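Side-chain contacts in adenosine deaminase (Burkholderia ambifaria, PDB 4GXW), which binds a zinc ion and, like other adenosine and AMP deaminase family members, probably removes an amino group hydrolytically from a purine substrate: residues H44-A49 with L94-Y99; T139-A144 with A179-G184; E315-F318 with G322-I325. All coordinates share one frame; numbering follows the deposited sequence.

Contact 1: residues H44-A49 with L94-Y99; sequences HDTFVA and LRRIAY
Thr-46 lies against the outstretched side chain of Arg-96, and the two reach for each other from opposite directions, bridging two well-separated backbones. The methyl group covers the cation: CG2 of Thr-46 sits over one face of the guanidinium, toward its rim, 3.6 Å from Arg-96 NE. The first torsion (chi1 of OG1 -63°) sets that methyl anti to the backbone N and OG1 beside that N, where OG1 of Thr-46 comes 3.5 Å from Arg-96 NH2 without forming a hydrogen bond. Both polar ends turn instead to Glu-100, one helical turn past Arg-96: its carboxylate makes a salt bridge with NE of Arg-96 and a hydrogen bond with OG1 of Thr-46, so a third residue ties the pair together. A threonine suits this buried place, offering a methyl to the flat cation and a hydroxyl to the acid.

Helices 44-54 and 91-106 run almost antiparallel here, the axes of the segments 44-49 and 94-99 approaching to 11.6 Å, and the second belongs to the helical layer around the barrel of this TIM-barrel amidohydrolase. On the inner side the packing is apolar, with Thr-46 CG2 4.2 Å from CG2 of Ile-97, whose side chain also meets Leu-38 and Val-42. Toward solvent the contact thins: Arg-96, extended from CG to NE and partly exposed, brings NH1 no nearer than 4.2 Å to CB of Ala-49, a small residue at the outer margin.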
loop_
_atom_site.group_PDB
_atom_site.type_symbol
_atom_site.label_atom_id
_atom_site.label_comp_id
_atom_site.label_asym_id
_atom_site.label_seq_id
_atom_site.Cartn_x
_atom_site.Cartn_y
_atom_site.Cartn_z
ATOM N N HIS A 44 4.664 16.937 1.365
ATOM C CA HIS A 44 5.819 17.746 0.985
ATOM C C HIS A 44 6.158 18.800 2.035
ATOM O O HIS A 44 7.317 18.947 2.425
ATOM C CB HIS A 44 5.579 18.411 -0.372
ATOM C CG HIS A 44 6.665 19.358 -0.780
ATOM N ND1 HIS A 44 6.687 20.678 -0.383
ATOM C CD2 HIS A 44 7.768 19.176 -1.541
ATOM C CE1 HIS A 44 7.755 21.269 -0.889
ATOM N NE2 HIS A 44 8.430 20.379 -1.593
ATOM N N ASP A 45 5.150 19.516 2.521
ATOM C CA ASP A 45 5.418 20.593 3.469
ATOM C C ASP A 45 5.813 20.092 4.869
ATOM O O ASP A 45 6.512 20.782 5.617
ATOM C CB ASP A 45 4.241 21.569 3.525
ATOM C CG ASP A 45 4.045 22.319 2.216
ATOM O OD1 ASP A 45 4.901 22.205 1.310
ATOM O OD2 ASP A 45 3.031 23.035 2.092
ATOM N N THR A 46 5.380 18.889 5.217
ATOM C CA THR A 46 5.839 18.284 6.461
ATOM C C THR A 46 7.289 17.816 6.327
ATOM O O THR A 46 8.075 17.935 7.268
ATOM C CB THR A 46 4.910 17.141 6.903
ATOM O OG1 THR A 46 3.615 17.696 7.158
ATOM C CG2 THR A 46 5.428 16.472 8.165
ATOM N N PHE A 47 7.635 17.310 5.144
ATOM C CA PHE A 47 9.015 16.944 4.819
ATOM C C PHE A 47 9.917 18.174 4.991
ATOM O O PHE A 47 10.992 18.091 5.594
ATOM C CB PHE A 47 9.081 16.396 3.386
ATOM C CG PHE A 47 10.322 15.587 3.084
ATOM C CD1 PHE A 47 11.538 16.210 2.848
ATOM C CD2 PHE A 47 10.257 14.203 2.990
ATOM C CE1 PHE A 47 12.677 15.463 2.557
ATOM C CE2 PHE A 47 11.390 13.453 2.699
ATOM C CZ PHE A 47 12.596 14.083 2.482
ATOM N N VAL A 48 9.465 19.315 4.470
ATOM C CA VAL A 48 10.172 20.584 4.632
ATOM C C VAL A 48 10.371 20.953 6.103
ATOM O O VAL A 48 11.482 21.295 6.517
ATOM C CB VAL A 48 9.434 21.714 3.886
ATOM C CG1 VAL A 48 9.978 23.083 4.280
ATOM C CG2 VAL A 48 9.546 21.496 2.389
ATOM N N ALA A 49 9.304 20.862 6.893
ATOM C CA ALA A 49 9.361 21.216 8.310
ATOM C C ALA A 49 10.343 20.330 9.060
ATOM O O ALA A 49 11.130 20.814 9.879
ATOM C CB ALA A 49 7.983 21.119 8.938
ATOM N N LEU A 94 6.960 10.590 14.124
ATOM C CA LEU A 94 6.234 9.407 13.664
ATOM C C LEU A 94 4.744 9.538 13.959
ATOM O O LEU A 94 3.910 9.148 13.136
ATOM C CB LEU A 94 6.796 8.144 14.312
ATOM C CG LEU A 94 8.236 7.831 13.897
ATOM C CD1 LEU A 94 8.830 6.728 14.763
ATOM C CD2 LEU A 94 8.311 7.443 12.440
ATOM N N ARG A 95 4.405 10.087 15.125
ATOM C CA ARG A 95 3.011 10.368 15.444
ATOM C C ARG A 95 2.432 11.294 14.378
ATOM O O ARG A 95 1.354 11.034 13.816
ATOM C CB ARG A 95 2.871 11.052 16.811
ATOM C CG ARG A 95 1.416 11.376 17.164
ATOM C CD ARG A 95 1.251 12.556 18.120
ATOM N NE ARG A 95 2.013 13.724 17.687
ATOM C CZ ARG A 95 1.618 14.600 16.767
ATOM N NH1 ARG A 95 0.439 14.487 16.164
ATOM N NH2 ARG A 95 2.409 15.620 16.456
ATOM N N ARG A 96 3.141 12.386 14.105
ATOM C CA ARG A 96 2.663 13.368 13.132
ATOM C C ARG A 96 2.409 12.766 11.749
ATOM O O ARG A 96 1.350 12.993 11.145
ATOM C CB ARG A 96 3.625 14.558 13.027
ATOM C CG ARG A 96 3.143 15.621 12.059
ATOM C CD ARG A 96 4.072 16.813 12.039
ATOM N NE ARG A 96 3.638 17.797 11.054
ATOM C CZ ARG A 96 4.205 18.984 10.876
ATOM N NH1 ARG A 96 5.234 19.347 11.622
ATOM N NH2 ARG A 96 3.734 19.804 9.952
ATOM N N ILE A 97 3.370 12.014 11.227
ATOM C CA ILE A 97 3.194 11.513 9.870
ATOM C C ILE A 97 2.123 10.421 9.793
ATOM O O ILE A 97 1.431 10.315 8.777
ATOM C CB ILE A 97 4.520 11.121 9.161
ATOM C CG1 ILE A 97 5.246 9.986 9.879
ATOM C CG2 ILE A 97 5.417 12.352 9.022
ATOM C CD1 ILE A 97 6.422 9.464 9.084
ATOM N N ALA A 98 1.948 9.649 10.865
ATOM C CA ALA A 98 0.858 8.671 10.906
ATOM C C ALA A 98 -0.497 9.383 10.895
ATOM O O ALA A 98 -1.400 9.018 10.139
ATOM C CB ALA A 98 0.990 7.753 12.120
ATOM N N TYR A 99 -0.623 10.415 11.723
ATOM C CA TYR A 99 -1.866 11.167 11.834
ATOM C C TYR A 99 -2.193 11.845 10.507
ATOM O O TYR A 99 -3.345 11.811 10.056
ATOM C CB TYR A 99 -1.740 12.197 12.956
ATOM C CG TYR A 99 -2.949 13.078 13.170
ATOM C CD1 TYR A 99 -4.045 12.629 13.892
ATOM C CD2 TYR A 99 -2.979 14.377 12.668
ATOM C CE1 TYR A 99 -5.138 13.448 14.107
ATOM C CE2 TYR A 99 -4.076 15.204 12.879
ATOM C CZ TYR A 99 -5.151 14.731 13.597
ATOM O OH TYR A 99 -6.248 15.549 13.810
#

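Contact 2: residues T139-A144 with A179-G184; sequences TGMRDA and ADEVAG
The guanidinium of Arg-142 is met at its edge by the carboxylate of Glu-181, whose OE2 lies in the guanidinium plane beside NE. This is a side-on grip by two nitrogens, one to each oxygen. Arg-142 NE reaches Glu-181 OE2 at 2.9 Å in a nearly straight bond of 177°, while Arg-142 NH2 reaches Glu-181 OE1 at 2.9 Å with a more bent angle of 150°. The two groups are not coplanar: their planes stand 58° apart, so NE approaches OE2 from above the carboxylate plane and NH2 comes to OE1 on its syn side, also tilted from that plane.

Arg-142 is extended from CG to NE and carries its charge away from the helix, whereas Glu-181 bends at chi2 and meets it at about a right angle. Two bonds from one acid fix the rotation of the arginine head in an otherwise exposed position, where a long, charged side chain is at ease.

Beneath the ion pair the contact turns apolar. The methyl CE of Met-141 lies 3.6 Å from CB of Glu-181, the two chains sliding past each other in opposite directions. Buried Met-141, flexible and unbranched, also reaches Leu-154 on strand 151-159 and Leu-102 on helix 91-106.

Glu-181 occupies the third position of a type I beta turn from Ala-179 to Val-182, closed by a bond from Val-182 N to Ala-179 O. The turn leads from helix 164-176 into strand 184-188, as an alpha-to-beta connection does in a TIM barrel, and the salt bridge fastens it to helix 130-148.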
loop_
_atom_site.group_PDB
_atom_site.type_symbol
_atom_site.label_atom_id
_atom_site.label_comp_id
_atom_site.label_asym_id
_atom_site.label_seq_id
_atom_site.Cartn_x
_atom_site.Cartn_y
_atom_site.Cartn_z
ATOM N N THR A 139 -0.467 6.465 18.948
ATOM C CA THR A 139 -1.139 7.699 19.336
ATOM C C THR A 139 -1.696 8.419 18.113
ATOM O O THR A 139 -2.836 8.903 18.130
ATOM C CB THR A 139 -0.196 8.638 20.089
ATOM O OG1 THR A 139 0.193 8.015 21.321
ATOM C CG2 THR A 139 -0.876 9.962 20.404
ATOM N N GLY A 140 -0.897 8.483 17.052
ATOM C CA GLY A 140 -1.344 9.104 15.816
ATOM C C GLY A 140 -2.564 8.382 15.266
ATOM O O GLY A 140 -3.517 9.026 14.813
ATOM N N MET A 141 -2.540 7.051 15.313
ATOM C CA MET A 141 -3.686 6.242 14.889
ATOM C C MET A 141 -4.929 6.523 15.722
ATOM O O MET A 141 -6.012 6.727 15.173
ATOM C CB MET A 141 -3.340 4.752 14.956
ATOM C CG MET A 141 -2.203 4.380 14.023
ATOM S SD MET A 141 -1.534 2.741 14.327
ATOM C CE MET A 141 -2.854 1.702 13.730
ATOM N N ARG A 142 -4.777 6.558 17.039
ATOM C CA ARG A 142 -5.924 6.774 17.915
ATOM C C ARG A 142 -6.487 8.180 17.745
ATOM O O ARG A 142 -7.709 8.365 17.714
ATOM C CB ARG A 142 -5.546 6.473 19.368
ATOM C CG ARG A 142 -5.351 4.987 19.614
ATOM C CD ARG A 142 -4.808 4.656 20.994
ATOM N NE ARG A 142 -4.537 3.225 21.110
ATOM C CZ ARG A 142 -3.863 2.666 22.109
ATOM N NH1 ARG A 142 -3.393 3.414 23.103
ATOM N NH2 ARG A 142 -3.658 1.357 22.104
ATOM N N ASP A 143 -5.603 9.162 17.576
ATOM C CA ASP A 143 -6.031 10.537 17.308
ATOM C C ASP A 143 -6.794 10.652 15.985
ATOM O O ASP A 143 -7.785 11.376 15.896
ATOM C CB ASP A 143 -4.844 11.512 17.281
ATOM C CG ASP A 143 -4.224 11.738 18.645
ATOM O OD1 ASP A 143 -4.832 11.358 19.667
ATOM O OD2 ASP A 143 -3.120 12.323 18.689
ATOM N N ALA A 144 -6.336 9.934 14.961
ATOM C CA ALA A 144 -6.997 9.981 13.654
ATOM C C ALA A 144 -8.357 9.286 13.692
ATOM O O ALA A 144 -9.299 9.724 13.018
ATOM C CB ALA A 144 -6.115 9.363 12.578
ATOM N N ALA A 179 -0.190 -4.385 21.196
ATOM C CA ALA A 179 -1.235 -3.378 21.118
ATOM C C ALA A 179 -2.230 -3.837 20.074
ATOM O O ALA A 179 -1.839 -4.421 19.064
ATOM C CB ALA A 179 -0.652 -2.027 20.734
ATOM N N ASP A 180 -3.510 -3.563 20.309
ATOM C CA ASP A 180 -4.553 -3.981 19.378
ATOM C C ASP A 180 -4.340 -3.416 17.977
ATOM O O ASP A 180 -4.729 -4.032 16.986
ATOM C CB ASP A 180 -5.938 -3.584 19.895
ATOM C CG ASP A 180 -6.375 -4.405 21.097
ATOM O OD1 ASP A 180 -5.688 -5.392 21.438
ATOM O OD2 ASP A 180 -7.415 -4.062 21.698
ATOM N N GLU A 181 -3.712 -2.247 17.900
ATOM C CA GLU A 181 -3.442 -1.593 16.621
ATOM C C GLU A 181 -2.406 -2.308 15.756
ATOM O O GLU A 181 -2.363 -2.097 14.541
ATOM C CB GLU A 181 -2.968 -0.159 16.858
ATOM C CG GLU A 181 -4.066 0.821 17.220
ATOM C CD GLU A 181 -4.473 0.770 18.682
ATOM O OE1 GLU A 181 -3.830 0.053 19.490
ATOM O OE2 GLU A 181 -5.451 1.462 19.032
ATOM N N VAL A 182 -1.560 -3.131 16.370
ATOM C CA VAL A 182 -0.427 -3.714 15.662
ATOM C C VAL A 182 -0.747 -5.166 15.338
ATOM O O VAL A 182 -0.787 -6.015 16.229
ATOM C CB VAL A 182 0.860 -3.580 16.502
ATOM C CG1 VAL A 182 2.053 -4.151 15.755
ATOM C CG2 VAL A 182 1.101 -2.115 16.853
ATOM N N ALA A 183 -0.979 -5.439 14.058
ATOM C CA ALA A 183 -1.689 -6.641 13.636
ATOM C C ALA A 183 -0.832 -7.742 13.014
ATOM O O ALA A 183 -1.243 -8.899 12.994
ATOM C CB ALA A 183 -2.808 -6.261 12.679
ATOM N N GLY A 184 0.329 -7.392 12.477
ATOM C CA GLY A 184 1.132 -8.385 11.794
ATOM C C GLY A 184 2.362 -7.786 11.175
ATOM O O GLY A 184 2.639 -6.600 11.399
#

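Contact 3: residues E315-F318 with G322-I325; sequences ELMF and GFTI
The carbonyl oxygen of Phe-318 takes hydrogen bonds from two water molecules, and each water carries the link on to the segment 322-325. One, 2.8 Å from Phe-318 O, also donates to the carbonyl oxygen of Phe-323 at 2.7 Å; it lies over a face of the Phe-318 ring, toward the rim. The other donates to Phe-318 O and accepts the N-H of Gly-322 at 2.9 Å. Water thus satisfies backbone groups where the helix gives out and the chain turns.

One direct bond crosses the turn, from Phe-323 N to Met-317 O, 3.2 Å long with an angle of 157°; the donor is tilted 24° from the carbonyl plane. Phe-323 O in turn receives a CA-H contact from Phe-318. Gly-322 suits the bend because its positive phi is easily adopted by glycine.

The side chains divide to two sides of this backbone frame. Met-317, bent at both chi2 and chi3, folds its methyl back so that CE lies 3.7 Å from CE2 of the Phe-323 ring, a buried apolar pairing for which a flexible thioether is well fitted. Phe-318 has CG anti to its backbone N (chi1 -180°), which carries the ring to the other side, where CE1 stands 3.9 Å from CD1 of Ile-325. CD1 of Phe-318 also comes 3.4 Å from Phe-323 O.

Thr-324 is the N-cap of the next helix, its hydroxyl capping a backbone N there, while its own N-H bonds to Asp-327, an arrangement consistent with a capping box. The contact forms the turn between helices 310-319 and 325-338: Met-317 and Phe-323 pack on Leu-328 and Phe-331 of the latter, and Ile-325 reaches helix 343-371 and Phe-25 of helix 20-28.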
loop_
_atom_site.group_PDB
_atom_site.type_symbol
_atom_site.label_atom_id
_atom_site.label_comp_id
_atom_site.label_asym_id
_atom_site.label_seq_id
_atom_site.Cartn_x
_atom_site.Cartn_y
_atom_site.Cartn_z
ATOM N N GLU A 315 -9.412 5.295 -9.802
ATOM C CA GLU A 315 -9.652 5.845 -11.136
ATOM C C GLU A 315 -8.794 5.153 -12.206
ATOM O O GLU A 315 -9.303 4.770 -13.261
ATOM C CB GLU A 315 -9.378 7.349 -11.141
ATOM C CG GLU A 315 -9.415 7.967 -12.532
ATOM C CD GLU A 315 -9.115 9.452 -12.528
ATOM O OE1 GLU A 315 -9.391 10.113 -11.502
ATOM O OE2 GLU A 315 -8.599 9.968 -13.551
ATOM N N LEU A 316 -7.501 4.973 -11.920
ATOM C CA LEU A 316 -6.590 4.363 -12.889
ATOM C C LEU A 316 -7.017 2.961 -13.316
ATOM O O LEU A 316 -6.839 2.578 -14.473
ATOM C CB LEU A 316 -5.159 4.324 -12.343
ATOM C CG LEU A 316 -4.436 5.668 -12.259
ATOM C CD1 LEU A 316 -3.072 5.495 -11.600
ATOM C CD2 LEU A 316 -4.296 6.305 -13.637
ATOM N N MET A 317 -7.570 2.190 -12.387
ATOM C CA MET A 317 -8.046 0.849 -12.727
ATOM C C MET A 317 -9.103 0.897 -13.836
ATOM O O MET A 317 -9.122 0.053 -14.736
ATOM C CB MET A 317 -8.615 0.155 -11.489
ATOM C CG MET A 317 -7.648 0.076 -10.330
ATOM S SD MET A 317 -6.159 -0.894 -10.659
ATOM C CE MET A 317 -6.781 -2.555 -10.472
ATOM N N PHE A 318 -9.964 1.907 -13.760
ATOM C CA PHE A 318 -11.029 2.142 -14.727
ATOM C C PHE A 318 -10.523 2.850 -15.991
ATOM O O PHE A 318 -10.876 2.467 -17.107
ATOM C CB PHE A 318 -12.131 2.963 -14.042
ATOM C CG PHE A 318 -13.311 3.286 -14.922
ATOM C CD1 PHE A 318 -14.401 2.430 -14.986
ATOM C CD2 PHE A 318 -13.349 4.466 -15.655
ATOM C CE1 PHE A 318 -15.496 2.735 -15.783
ATOM C CE2 PHE A 318 -14.441 4.775 -16.449
ATOM C CZ PHE A 318 -15.511 3.905 -16.515
ATOM N N GLY A 322 -8.770 -1.075 -18.058
ATOM C CA GLY A 322 -9.897 -1.762 -18.657
ATOM C C GLY A 322 -10.877 -2.402 -17.698
ATOM O O GLY A 322 -11.701 -3.213 -18.112
ATOM N N PHE A 323 -10.810 -2.046 -16.423
ATOM C CA PHE A 323 -11.722 -2.648 -15.460
ATOM C C PHE A 323 -13.033 -1.883 -15.407
ATOM O O PHE A 323 -13.046 -0.651 -15.395
ATOM C CB PHE A 323 -11.060 -2.755 -14.091
ATOM C CG PHE A 323 -9.895 -3.697 -14.078
ATOM C CD1 PHE A 323 -10.072 -5.036 -14.408
ATOM C CD2 PHE A 323 -8.617 -3.243 -13.782
ATOM C CE1 PHE A 323 -8.994 -5.919 -14.415
ATOM C CE2 PHE A 323 -7.536 -4.118 -13.779
ATOM C CZ PHE A 323 -7.729 -5.455 -14.102
ATOM N N THR A 324 -14.132 -2.625 -15.383
ATOM C CA THR A 324 -15.459 -2.020 -15.382
ATOM C C THR A 324 -15.907 -1.636 -13.982
ATOM O O THR A 324 -15.272 -2.005 -12.985
ATOM C CB THR A 324 -16.495 -2.998 -15.917
ATOM O OG1 THR A 324 -16.564 -4.125 -15.035
ATOM C CG2 THR A 324 -16.127 -3.457 -17.335
ATOM N N ILE A 325 -17.025 -0.919 -13.913
ATOM C CA ILE A 325 -17.637 -0.597 -12.631
ATOM C C ILE A 325 -17.890 -1.866 -11.810
ATOM O O ILE A 325 -17.571 -1.920 -10.616
ATOM C CB ILE A 325 -18.947 0.181 -12.822
ATOM C CG1 ILE A 325 -18.672 1.516 -13.522
ATOM C CG2 ILE A 325 -19.608 0.415 -11.481
ATOM C CD1 ILE A 325 -17.865 2.492 -12.684
HETATM O O HOH W 1 -9.285 1.379 -19.526
HETATM O O HOH W 2 -12.940 0.634 -17.806
#

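In the fold
Contacts 1 and 2 are neighbours, about 17 Å apart between centres, and they touch: Tyr-99 and Arg-95 of helix 91-106 pack on helix 130-148, so the two successive barrel helices join them. Contact 3 stands apart, with its centre about 32 Å from that of contact 2, on the opposite side of the chain's centre. None is wholly core; each combines buried residues with a more open margin. Contact 1 comes nearest the zinc ligands, the Ile-97 side chain being about 9 Å from that of zinc-binding His-37. Their chemistry differs too: a shared acid outside the segments in contact 1, a direct salt bridge in contact 2, backbone and water bonds between consecutive helices in contact 3.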